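Local atomic coordinates of galactose-1-phosphate uridylyltransferase (Bacillus cereus, PDB entry 4QVU), a protein that binds zinc in a HIT-like fold and may act as a hexose-1-phosphate uridylyltransferase, although its function is not established. Residues S226-Y229 and P235-S238; T195-G200 and P221-S226. All blocks are in the same frame, centred on the assembly; numbering follows the deposited sequence.

Interaction 1. Residues S226-Y229 and P235-S238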
loop_
_atom_site.group_PDB
_atom_site.type_symbol
_atom_site.label_atom_id
_atom_site.label_comp_id
_atom_site.label_asym_id
_atom_site.label_seq_id
_atom_site.Cartn_x
_atom_site.Cartn_y
_atom_site.Cartn_z
ATOM N N SER A 226 -18.471 -2.451 2.582
ATOM C CA SER A 226 -19.478 -1.451 2.235
ATOM C C SER A 226 -19.142 -0.777 0.871
ATOM O O SER A 226 -17.989 -0.386 0.653
ATOM C CB SER A 226 -19.573 -0.402 3.341
ATOM O OG SER A 226 -20.297 0.752 2.937
ATOM N N PRO A 227 -20.131 -0.624 -0.042
ATOM C CA PRO A 227 -19.847 -0.001 -1.349
ATOM C C PRO A 227 -19.337 1.439 -1.246
ATOM O O PRO A 227 -18.549 1.864 -2.089
ATOM C CB PRO A 227 -21.200 -0.022 -2.053
ATOM C CG PRO A 227 -21.975 -1.060 -1.371
ATOM C CD PRO A 227 -21.541 -1.042 0.049
ATOM N N LEU A 228 -19.768 2.182 -0.214
ATOM C CA LEU A 228 -19.367 3.568 0.003
ATOM C C LEU A 228 -17.915 3.637 0.426
ATOM O O LEU A 228 -17.259 4.624 0.129
ATOM C CB LEU A 228 -20.269 4.248 1.032
ATOM C CG LEU A 228 -21.409 5.067 0.439
ATOM C CD1 LEU A 228 -22.296 4.235 -0.485
ATOM C CD2 LEU A 228 -22.213 5.740 1.519
ATOM N N TYR A 229 -17.399 2.564 1.044
ATOM C CA TYR A 229 -16.004 2.461 1.430
ATOM C C TYR A 229 -15.166 2.016 0.222
ATOM O O TYR A 229 -14.100 2.590 -0.017
ATOM C CB TYR A 229 -15.801 1.498 2.623
ATOM C CG TYR A 229 -14.390 1.576 3.166
ATOM C CD1 TYR A 229 -14.019 2.585 4.049
ATOM C CD2 TYR A 229 -13.391 0.729 2.693
ATOM C CE1 TYR A 229 -12.705 2.718 4.490
ATOM C CE2 TYR A 229 -12.072 0.858 3.119
ATOM C CZ TYR A 229 -11.736 1.849 4.029
ATOM O OH TYR A 229 -10.447 1.991 4.483
ATOM N N PRO A 235 -16.342 5.485 5.528
ATOM C CA PRO A 235 -16.645 4.361 6.434
ATOM C C PRO A 235 -17.963 4.532 7.168
ATOM O O PRO A 235 -18.399 5.657 7.405
ATOM C CB PRO A 235 -15.479 4.381 7.416
ATOM C CG PRO A 235 -15.051 5.828 7.472
ATOM C CD PRO A 235 -15.426 6.465 6.156
ATOM N N GLN A 236 -18.588 3.402 7.537
ATOM C CA GLN A 236 -19.842 3.372 8.311
ATOM C C GLN A 236 -19.479 3.390 9.797
ATOM O O GLN A 236 -19.989 4.218 10.554
ATOM C CB GLN A 236 -20.717 2.145 7.954
ATOM C CG GLN A 236 -20.887 1.840 6.449
ATOM C CD GLN A 236 -21.484 2.950 5.597
ATOM O OE1 GLN A 236 -20.929 3.321 4.552
ATOM N NE2 GLN A 236 -22.625 3.490 6.003
ATOM N N VAL A 237 -18.546 2.491 10.183
ATOM C CA VAL A 237 -17.970 2.330 11.523
ATOM C C VAL A 237 -16.627 3.107 11.605
ATOM O O VAL A 237 -16.254 3.794 10.646
ATOM C CB VAL A 237 -17.779 0.818 11.889
ATOM C CG1 VAL A 237 -19.116 0.110 12.108
ATOM C CG2 VAL A 237 -16.919 0.076 10.858
ATOM N N SER A 238 -15.902 2.981 12.745
ATOM C CA SER A 238 -14.574 3.568 12.958
ATOM C C SER A 238 -13.506 2.691 12.317
ATOM O O SER A 238 -13.506 1.474 12.530
ATOM C CB SER A 238 -14.284 3.742 14.447
ATOM O OG SER A 238 -12.906 3.987 14.680
#

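Interaction 2. Residues T195-G200 and P221-S226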
loop_
_atom_site.group_PDB
_atom_site.type_symbol
_atom_site.label_atom_id
_atom_site.label_comp_id
_atom_site.label_asym_id
_atom_site.label_seq_id
_atom_site.Cartn_x
_atom_site.Cartn_y
_atom_site.Cartn_z
ATOM N N THR A 195 -18.914 -11.615 17.715
ATOM C CA THR A 195 -19.815 -10.878 18.599
ATOM C C THR A 195 -19.733 -9.337 18.451
ATOM O O THR A 195 -20.778 -8.730 18.214
ATOM C CB THR A 195 -19.522 -11.257 20.061
ATOM O OG1 THR A 195 -19.604 -12.673 20.192
ATOM C CG2 THR A 195 -20.464 -10.588 21.060
ATOM N N ASP A 196 -18.551 -8.703 18.658
ATOM C CA ASP A 196 -18.477 -7.242 18.710
ATOM C C ASP A 196 -17.880 -6.573 17.480
ATOM O O ASP A 196 -18.353 -5.484 17.152
ATOM C CB ASP A 196 -17.675 -6.791 19.926
ATOM C CG ASP A 196 -18.446 -6.990 21.223
ATOM O OD1 ASP A 196 -19.603 -6.519 21.309
ATOM O OD2 ASP A 196 -17.885 -7.587 22.157
ATOM N N PHE A 197 -16.866 -7.159 16.816
ATOM C CA PHE A 197 -16.278 -6.560 15.615
ATOM C C PHE A 197 -17.368 -6.367 14.559
ATOM O O PHE A 197 -18.026 -7.344 14.190
ATOM C CB PHE A 197 -15.132 -7.438 15.081
ATOM C CG PHE A 197 -14.336 -6.846 13.938
ATOM C CD1 PHE A 197 -13.341 -5.903 14.175
ATOM C CD2 PHE A 197 -14.538 -7.276 12.629
ATOM C CE1 PHE A 197 -12.584 -5.378 13.119
ATOM C CE2 PHE A 197 -13.782 -6.750 11.574
ATOM C CZ PHE A 197 -12.807 -5.810 11.824
ATOM N N HIS A 198 -17.628 -5.092 14.158
ATOM C CA HIS A 198 -18.653 -4.683 13.167
ATOM C C HIS A 198 -20.071 -5.138 13.606
ATOM O O HIS A 198 -20.935 -5.385 12.756
ATOM C CB HIS A 198 -18.319 -5.248 11.761
ATOM C CG HIS A 198 -17.241 -4.517 11.027
ATOM N ND1 HIS A 198 -17.439 -4.054 9.731
ATOM C CD2 HIS A 198 -15.996 -4.160 11.433
ATOM C CE1 HIS A 198 -16.309 -3.452 9.387
ATOM N NE2 HIS A 198 -15.406 -3.494 10.376
ATOM N N LYS A 199 -20.286 -5.244 14.943
ATOM C CA LYS A 199 -21.507 -5.688 15.631
ATOM C C LYS A 199 -21.878 -7.145 15.211
ATOM O O LYS A 199 -23.059 -7.499 15.164
ATOM C CB LYS A 199 -22.678 -4.715 15.371
ATOM N N GLY A 200 -20.858 -7.972 14.961
ATOM C CA GLY A 200 -21.013 -9.360 14.529
ATOM C C GLY A 200 -20.547 -9.513 13.099
ATOM O O GLY A 200 -21.066 -8.834 12.209
ATOM N N PRO A 221 -10.938 -11.394 10.014
ATOM C CA PRO A 221 -12.383 -11.282 9.760
ATOM C C PRO A 221 -12.661 -11.154 8.259
ATOM O O PRO A 221 -11.862 -10.572 7.512
ATOM C CB PRO A 221 -12.790 -10.011 10.511
ATOM C CG PRO A 221 -11.632 -9.674 11.394
ATOM C CD PRO A 221 -10.429 -10.188 10.696
ATOM N N ARG A 222 -13.761 -11.760 7.813
ATOM C CA ARG A 222 -14.156 -11.747 6.417
ATOM C C ARG A 222 -15.582 -11.230 6.343
ATOM O O ARG A 222 -16.471 -11.709 7.045
ATOM C CB ARG A 222 -13.994 -13.148 5.797
ATOM C CG ARG A 222 -12.566 -13.726 5.792
ATOM C CD ARG A 222 -11.563 -13.036 4.865
ATOM N NE ARG A 222 -12.014 -13.023 3.468
ATOM C CZ ARG A 222 -11.719 -13.944 2.559
ATOM N NH1 ARG A 222 -10.932 -14.963 2.868
ATOM N NH2 ARG A 222 -12.189 -13.842 1.327
ATOM N N PHE A 223 -15.776 -10.189 5.557
ATOM C CA PHE A 223 -17.063 -9.489 5.418
ATOM C C PHE A 223 -17.144 -8.815 4.064
ATOM O O PHE A 223 -16.107 -8.487 3.479
ATOM C CB PHE A 223 -17.240 -8.439 6.559
ATOM C CG PHE A 223 -16.051 -7.526 6.766
ATOM C CD1 PHE A 223 -14.985 -7.914 7.575
ATOM C CD2 PHE A 223 -15.980 -6.291 6.127
ATOM C CE1 PHE A 223 -13.857 -7.094 7.722
ATOM C CE2 PHE A 223 -14.860 -5.460 6.293
ATOM C CZ PHE A 223 -13.805 -5.871 7.088
ATOM N N VAL A 224 -18.362 -8.608 3.560
ATOM C CA VAL A 224 -18.527 -7.882 2.302
ATOM C C VAL A 224 -18.326 -6.407 2.661
ATOM O O VAL A 224 -19.032 -5.874 3.524
ATOM C CB VAL A 224 -19.870 -8.188 1.574
ATOM C CG1 VAL A 224 -20.041 -7.319 0.331
ATOM C CG2 VAL A 224 -19.964 -9.670 1.203
ATOM N N VAL A 225 -17.287 -5.791 2.093
ATOM C CA VAL A 225 -16.964 -4.384 2.370
ATOM C C VAL A 225 -18.099 -3.498 1.811
ATOM O O VAL A 225 -18.650 -3.793 0.739
ATOM C CB VAL A 225 -15.568 -3.977 1.803
ATOM C CG1 VAL A 225 -15.187 -2.562 2.220
ATOM C CG2 VAL A 225 -14.483 -4.966 2.242
ATOM N N SER A 226 -18.471 -2.451 2.582
ATOM C CA SER A 226 -19.478 -1.451 2.235
ATOM C C SER A 226 -19.142 -0.777 0.871
ATOM O O SER A 226 -17.989 -0.386 0.653
ATOM C CB SER A 226 -19.573 -0.402 3.341
ATOM O OG SER A 226 -20.297 0.752 2.937
#

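Interaction 1. Residues S226-Y229 and P235-S238
S226 and Q236 make the polar part of this contact. The S226 hydroxyl OG donates to the side-chain oxygen OE1 of Q236 at 3.1 Å. The approach is bent: the C=O...donor angle is 106°, and the hydroxyl sits above the carbonyl plane. Q236 reaches it by folding back at chi2 (-58°). S226 is the N-cap residue of helix 227-232. Its hydroxyl lies anti to the backbone N (chi1 166°) and is turned to the glutamine.

The rest is packing. L228 crosses the Q236 side chain at about a right angle, and its CB lies 3.7 Å from OE1. Y229 offers a ring edge to P235: CD1 is 4.1 Å from P235 CB, and P235 N lies in the plane of the ring.

The two segments are the start of helix 227-232 and the loop that leaves it, so the contact brings the loop back beside the helix's first turn, at the surface. A backbone bond between L228 and I234 ties the same turn. The second subunit packs on it, with its Y108 on L228 and its L56 on Q236. S238 OG bonds D243 OD2, in helix 241-249, and K240 N just before it.

Interaction 2. Residues T195-G200 and P221-S226
H198 lays one corner of its imidazole over a face of the F223 ring. The corner is CE1, which sits 3.9 Å above the plane, offset toward the rim; its nearest ring atom is F223 CE2, at 4.0 Å. The two planes meet at 36° and the centroids are 4.7 Å apart. The pair is therefore oblique, neither a parallel stack nor a T-shaped one.

F197 fills the other part of the contact. Its CG is anti to the backbone N (chi1 -173°), which sends the ring toward strand 214-222. There it crosses P221 at about a right angle, and F197 CE2 lies 3.6 Å from both CB and CG of the proline. The same CE2 is 3.9 Å from F223 CE1, which comes in at the edge of the F197 ring. Within the loop, H198 CD2 lies over one face of F197, so the two loop rings are in contact as well as each meeting F223.

Strands 203-211 and 214-222 are antiparallel neighbours in the sheet of this HIT-like fold. The contact packs the loop after helix 179-195 against the second of them and the chain that follows it. Two backbone bonds tighten that loop, K199 N to D196 O and G200 N to F197 O. Helix 179-195 adds to the packing, with Y192 touching F197 and I193 touching P221.

No hydrogen bond crosses between the segments. Carbon meets carbon throughout, even at H198, so the loop is held here by the fit of apolar and aromatic surfaces, with F197 and P221 buried and H198 at the exposed margin.

Interactions 1 and 2 share S226. It closes segment 221-226 and sits at the N-cap position of helix 227-232, so one contact begins where the other ends along the chain. Their centres are 11 Å apart. They also touch directly: V237 CG2 of the first packs 3.9 Å from H198 CE1 of the second. Interaction 2 is nearer the core, about 16 Å from the chain centre against 25 Å for interaction 1. Segments of both touch the second subunit; in 221-226, R222 and V225 of the two copies exchange reciprocal side-chain-to-backbone hydrogen bonds, and V224 packs there too. Both lie away from the zinc site of H153, C178 and E181.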